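Long-range contact in malate dehydrogenase (Pyrococcus horikoshii, PDB 1V9N), which catalyses the NAD-dependent interconversion of malate and oxaloacetate as a member of the LDH2/MDH2 oxidoreductase family: residues I117-Y128 with S276-I285. Residues are numbered along the deposited sequence; the frame is centred on the assembly and turned at random.
Sequences IGIVIARNSNHY and SNVCHFFMVI. With NDP (NADPH dihydro-nicotinamide-adenine-dinucleotide phosphate), chain B.
G118, V120 and A122 each exchange a pair of backbone hydrogen bonds with V284, F282 and H280, respectively, joining two antiparallel strands inside the mixed sheet of this LDH2/MDH2-type dehydrogenase. Between A122 and S125 a beta bulge shifts the pairing by one residue. Here N277 fills in with its side chain: OD1 takes the N124 N-H at 3.0 Å, nearly in line with its own carbonyl bond.

On one face, I119 lies alongside M283, its CG1 3.7 Å from CG of this selenomethionine. The F281 ring leans obliquely on two isoleucines, offering CD1 to I121 CG1 (3.7 Å) and CE1 to I119 CG2, and packs on helix 242-258. I117, I119, M283 and I285 also meet the second subunit, placing that end of the face at the dimer interface.

On the other face, A122 and V120 are low, and the rings of H280 and F282 rise beside them. At N124, within the bulge, the chain turns a corner; V278 CG2 fits against the backbone that follows, 3.7 Å from N126 C, and the loop brings Y128 over one face of H280. With CG set between backbone N and carbonyl carbon (chi1 76°), the Y128 ring makes an offset stack there, centroids 4.3 Å apart and planes inclined by 23°, while F282 CZ abuts its edge. T149 bonds H280 ND1 and S147 the Y128 hydroxyl, tying both rings to strand 144-149. H127, its ND1 bonded to the Y63 hydroxyl, approaches the NADPH carboxamide, NE2 3.2 Å from N7N. The other nitrogen of the H280 ring, NE2, shares a 2.8 Å hydrogen bond with S125 OG, near the ring plane.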
# COMPACT_ATOMS: atom_id res chain seq x y z
N ILE A 117 9.75 16.43 -4.43
CA ILE A 117 8.90 15.67 -3.50
C ILE A 117 8.05 16.55 -2.59
O ILE A 117 8.49 17.61 -2.16
CB ILE A 117 9.75 14.76 -2.58
CG1 ILE A 117 10.59 13.78 -3.41
CG2 ILE A 117 8.82 13.97 -1.64
CD1 ILE A 117 9.76 12.79 -4.20
N GLY A 118 6.84 16.09 -2.30
CA GLY A 118 5.95 16.83 -1.42
C GLY A 118 5.11 15.89 -0.57
O GLY A 118 4.32 15.11 -1.09
N ILE A 119 5.29 15.96 0.75
CA ILE A 119 4.53 15.12 1.67
C ILE A 119 3.82 16.00 2.69
O ILE A 119 4.46 16.67 3.50
CB ILE A 119 5.44 14.11 2.41
CG1 ILE A 119 5.95 13.06 1.41
CG2 ILE A 119 4.67 13.44 3.56
CD1 ILE A 119 6.94 12.07 2.00
N VAL A 120 2.50 16.01 2.64
CA VAL A 120 1.73 16.80 3.58
C VAL A 120 0.81 15.88 4.36
O VAL A 120 0.12 15.05 3.78
CB VAL A 120 0.90 17.90 2.88
CG1 VAL A 120 0.07 18.66 3.90
CG2 VAL A 120 1.82 18.87 2.14
N ILE A 121 0.84 16.01 5.67
CA ILE A 121 0.00 15.20 6.53
C ILE A 121 -0.89 16.13 7.34
O ILE A 121 -0.45 17.19 7.79
CB ILE A 121 0.87 14.32 7.44
CG1 ILE A 121 1.72 13.39 6.56
CG2 ILE A 121 0.00 13.51 8.39
CD1 ILE A 121 2.70 12.55 7.30
N ALA A 122 -2.14 15.73 7.52
CA ALA A 122 -3.08 16.56 8.25
C ALA A 122 -3.80 15.83 9.36
O ALA A 122 -4.11 14.65 9.24
CB ALA A 122 -4.10 17.16 7.27
N ARG A 123 -4.04 16.53 10.46
CA ARG A 123 -4.77 15.97 11.58
C ARG A 123 -5.90 16.95 11.85
O ARG A 123 -5.96 18.02 11.24
CB ARG A 123 -3.89 15.86 12.83
CG ARG A 123 -3.52 17.21 13.43
CD ARG A 123 -2.60 17.05 14.63
NE ARG A 123 -2.27 18.34 15.23
CZ ARG A 123 -1.10 18.61 15.80
NH1 ARG A 123 -0.16 17.68 15.84
NH2 ARG A 123 -0.88 19.80 16.35
N ASN A 124 -6.78 16.59 12.78
CA ASN A 124 -7.90 17.43 13.17
C ASN A 124 -8.74 17.87 11.97
O ASN A 124 -9.10 19.04 11.84
CB ASN A 124 -7.40 18.65 13.95
CG ASN A 124 -8.52 19.36 14.70
OD1 ASN A 124 -9.56 18.77 14.99
ND2 ASN A 124 -8.31 20.64 15.02
N SER A 125 -9.07 16.91 11.12
CA SER A 125 -9.88 17.16 9.93
C SER A 125 -11.20 16.37 10.04
O SER A 125 -11.57 15.92 11.12
CB SER A 125 -9.10 16.73 8.68
OG SER A 125 -9.81 17.01 7.49
N ASN A 126 -11.89 16.21 8.92
CA ASN A 126 -13.16 15.49 8.87
C ASN A 126 -13.20 14.58 7.65
O ASN A 126 -12.29 14.61 6.83
CB ASN A 126 -14.32 16.50 8.83
CG ASN A 126 -14.75 16.96 10.21
OD1 ASN A 126 -15.30 16.17 10.98
ND2 ASN A 126 -14.50 18.22 10.53
N HIS A 127 -14.25 13.78 7.53
CA HIS A 127 -14.39 12.85 6.40
C HIS A 127 -14.19 13.60 5.09
O HIS A 127 -14.87 14.60 4.84
CB HIS A 127 -15.77 12.20 6.45
CG HIS A 127 -16.04 11.23 5.33
ND1 HIS A 127 -16.65 11.60 4.15
CD2 HIS A 127 -15.78 9.91 5.22
CE1 HIS A 127 -16.77 10.55 3.37
NE2 HIS A 127 -16.25 9.51 3.99
N TYR A 128 -13.28 13.14 4.24
CA TYR A 128 -13.04 13.86 2.99
C TYR A 128 -13.50 13.21 1.68
O TYR A 128 -13.00 13.56 0.61
CB TYR A 128 -11.56 14.27 2.89
CG TYR A 128 -10.52 13.20 2.54
CD1 TYR A 128 -10.89 11.91 2.12
CD2 TYR A 128 -9.15 13.52 2.54
CE1 TYR A 128 -9.92 10.98 1.71
CE2 TYR A 128 -8.19 12.59 2.13
CZ TYR A 128 -8.58 11.33 1.71
OH TYR A 128 -7.62 10.44 1.26
N SER A 276 -13.64 15.27 15.62
CA SER A 276 -13.70 13.97 14.95
C SER A 276 -12.28 13.44 14.79
O SER A 276 -12.02 12.24 14.90
CB SER A 276 -14.36 14.08 13.58
OG SER A 276 -15.71 14.50 13.70
N ASN A 277 -11.37 14.37 14.53
CA ASN A 277 -9.95 14.08 14.37
C ASN A 277 -9.62 13.07 13.27
O ASN A 277 -8.85 12.13 13.48
CB ASN A 277 -9.36 13.64 15.72
CG ASN A 277 -7.91 14.06 15.89
OD1 ASN A 277 -7.36 14.82 15.08
ND2 ASN A 277 -7.27 13.57 16.95
N VAL A 278 -10.21 13.25 12.10
CA VAL A 278 -9.90 12.38 10.97
C VAL A 278 -8.55 12.91 10.49
O VAL A 278 -8.32 14.12 10.49
CB VAL A 278 -10.92 12.52 9.82
CG1 VAL A 278 -10.49 11.66 8.65
CG2 VAL A 278 -12.30 12.10 10.29
N CYS A 279 -7.64 12.01 10.12
CA CYS A 279 -6.32 12.43 9.66
C CYS A 279 -6.06 11.95 8.24
O CYS A 279 -6.57 10.91 7.83
CB CYS A 279 -5.25 11.89 10.62
SG CYS A 279 -5.42 12.50 12.35
N HIS A 280 -5.27 12.71 7.49
CA HIS A 280 -4.97 12.37 6.11
C HIS A 280 -3.47 12.37 5.81
O HIS A 280 -2.68 12.99 6.53
CB HIS A 280 -5.63 13.36 5.14
CG HIS A 280 -7.02 13.77 5.53
ND1 HIS A 280 -8.02 12.87 5.81
CD2 HIS A 280 -7.58 15.00 5.63
CE1 HIS A 280 -9.14 13.52 6.06
NE2 HIS A 280 -8.90 14.82 5.96
N PHE A 281 -3.11 11.70 4.73
CA PHE A 281 -1.72 11.61 4.26
C PHE A 281 -1.74 11.97 2.78
O PHE A 281 -2.54 11.43 2.02
CB PHE A 281 -1.19 10.18 4.43
CG PHE A 281 0.20 9.98 3.86
CD1 PHE A 281 1.33 10.28 4.61
CD2 PHE A 281 0.37 9.51 2.56
CE1 PHE A 281 2.61 10.11 4.09
CE2 PHE A 281 1.64 9.33 2.02
CZ PHE A 281 2.77 9.63 2.79
N PHE A 282 -0.87 12.89 2.37
CA PHE A 282 -0.79 13.29 0.97
C PHE A 282 0.67 13.25 0.54
O PHE A 282 1.55 13.73 1.26
CB PHE A 282 -1.33 14.71 0.78
CG PHE A 282 -2.74 14.90 1.28
CD1 PHE A 282 -3.83 14.47 0.53
CD2 PHE A 282 -2.97 15.46 2.54
CE1 PHE A 282 -5.13 14.61 1.02
CE2 PHE A 282 -4.27 15.60 3.03
CZ PHE A 282 -5.35 15.17 2.27
N MSE A 283 0.92 12.68 -0.62
CA MSE A 283 2.28 12.59 -1.12
C MSE A 283 2.30 12.80 -2.63
O MSE A 283 1.51 12.20 -3.37
CB MSE A 283 2.89 11.23 -0.80
CG MSE A 283 4.31 11.08 -1.26
SE MSE A 283 4.94 9.31 -0.86
CE MSE A 283 5.59 8.80 -2.61
N VAL A 284 3.20 13.66 -3.07
CA VAL A 284 3.32 13.96 -4.49
C VAL A 284 4.76 13.78 -4.93
O VAL A 284 5.69 14.18 -4.24
CB VAL A 284 2.89 15.42 -4.80
CG1 VAL A 284 3.01 15.70 -6.30
CG2 VAL A 284 1.48 15.64 -4.33
N ILE A 285 4.93 13.16 -6.09
CA ILE A 285 6.26 12.97 -6.64
C ILE A 285 6.25 13.67 -7.99
O ILE A 285 5.45 13.34 -8.86
CB ILE A 285 6.59 11.47 -6.84
CG1 ILE A 285 6.63 10.75 -5.49
CG2 ILE A 285 7.93 11.33 -7.55
CD1 ILE A 285 6.92 9.25 -5.60
PA NDP B . -13.50 -0.74 -5.51
O1A NDP B . -14.69 -0.18 -6.12
O2A NDP B . -13.36 -2.19 -5.17
O5B NDP B . -12.24 -0.30 -6.46
C5B NDP B . -10.89 -0.67 -6.13
C4B NDP B . -10.00 -0.05 -7.23
O4B NDP B . -9.85 -1.10 -8.20
C3B NDP B . -10.53 1.14 -7.98
O3B NDP B . -9.40 2.04 -8.24
C2B NDP B . -11.10 0.64 -9.25
O2B NDP B . -11.18 1.55 -10.36
C1B NDP B . -10.27 -0.59 -9.47
N9A NDP B . -10.97 -1.73 -10.13
C8A NDP B . -12.31 -2.18 -9.96
N7A NDP B . -12.54 -3.23 -10.71
C5A NDP B . -11.38 -3.51 -11.37
C6A NDP B . -10.97 -4.51 -12.31
N6A NDP B . -11.83 -5.45 -12.71
N1A NDP B . -9.68 -4.49 -12.80
C2A NDP B . -8.79 -3.53 -12.40
N3A NDP B . -9.08 -2.55 -11.52
C4A NDP B . -10.41 -2.59 -11.04
O3 NDP B . -13.04 0.03 -4.23
PN NDP B . -13.56 0.32 -2.76
O1N NDP B . -12.55 -0.25 -1.87
O2N NDP B . -14.93 -0.30 -2.76
O5D NDP B . -13.60 1.91 -2.75
C5D NDP B . -14.71 2.68 -2.22
C4D NDP B . -14.44 4.22 -2.35
O4D NDP B . -14.66 4.78 -1.07
C3D NDP B . -13.01 4.65 -2.75
O3D NDP B . -13.12 5.73 -3.70
C2D NDP B . -12.33 5.05 -1.45
O2D NDP B . -11.32 6.01 -1.67
C1D NDP B . -13.54 5.55 -0.62
N1N NDP B . -13.39 5.36 0.85
C2N NDP B . -13.32 6.54 1.64
C3N NDP B . -13.18 6.36 3.07
C7N NDP B . -13.12 7.54 3.94
O7N NDP B . -13.01 7.47 5.17
N7N NDP B . -13.17 8.79 3.41
C4N NDP B . -13.14 5.03 3.59
C5N NDP B . -13.20 3.89 2.80
C6N NDP B . -13.33 4.05 1.43
P2B NDP B . -12.44 2.32 -10.83
O1X NDP B . -12.35 2.20 -12.30
O2X NDP B . -12.36 3.74 -10.39
O3X NDP B . -13.69 1.64 -10.28
O HOH W 1 -11.48 17.18 13.68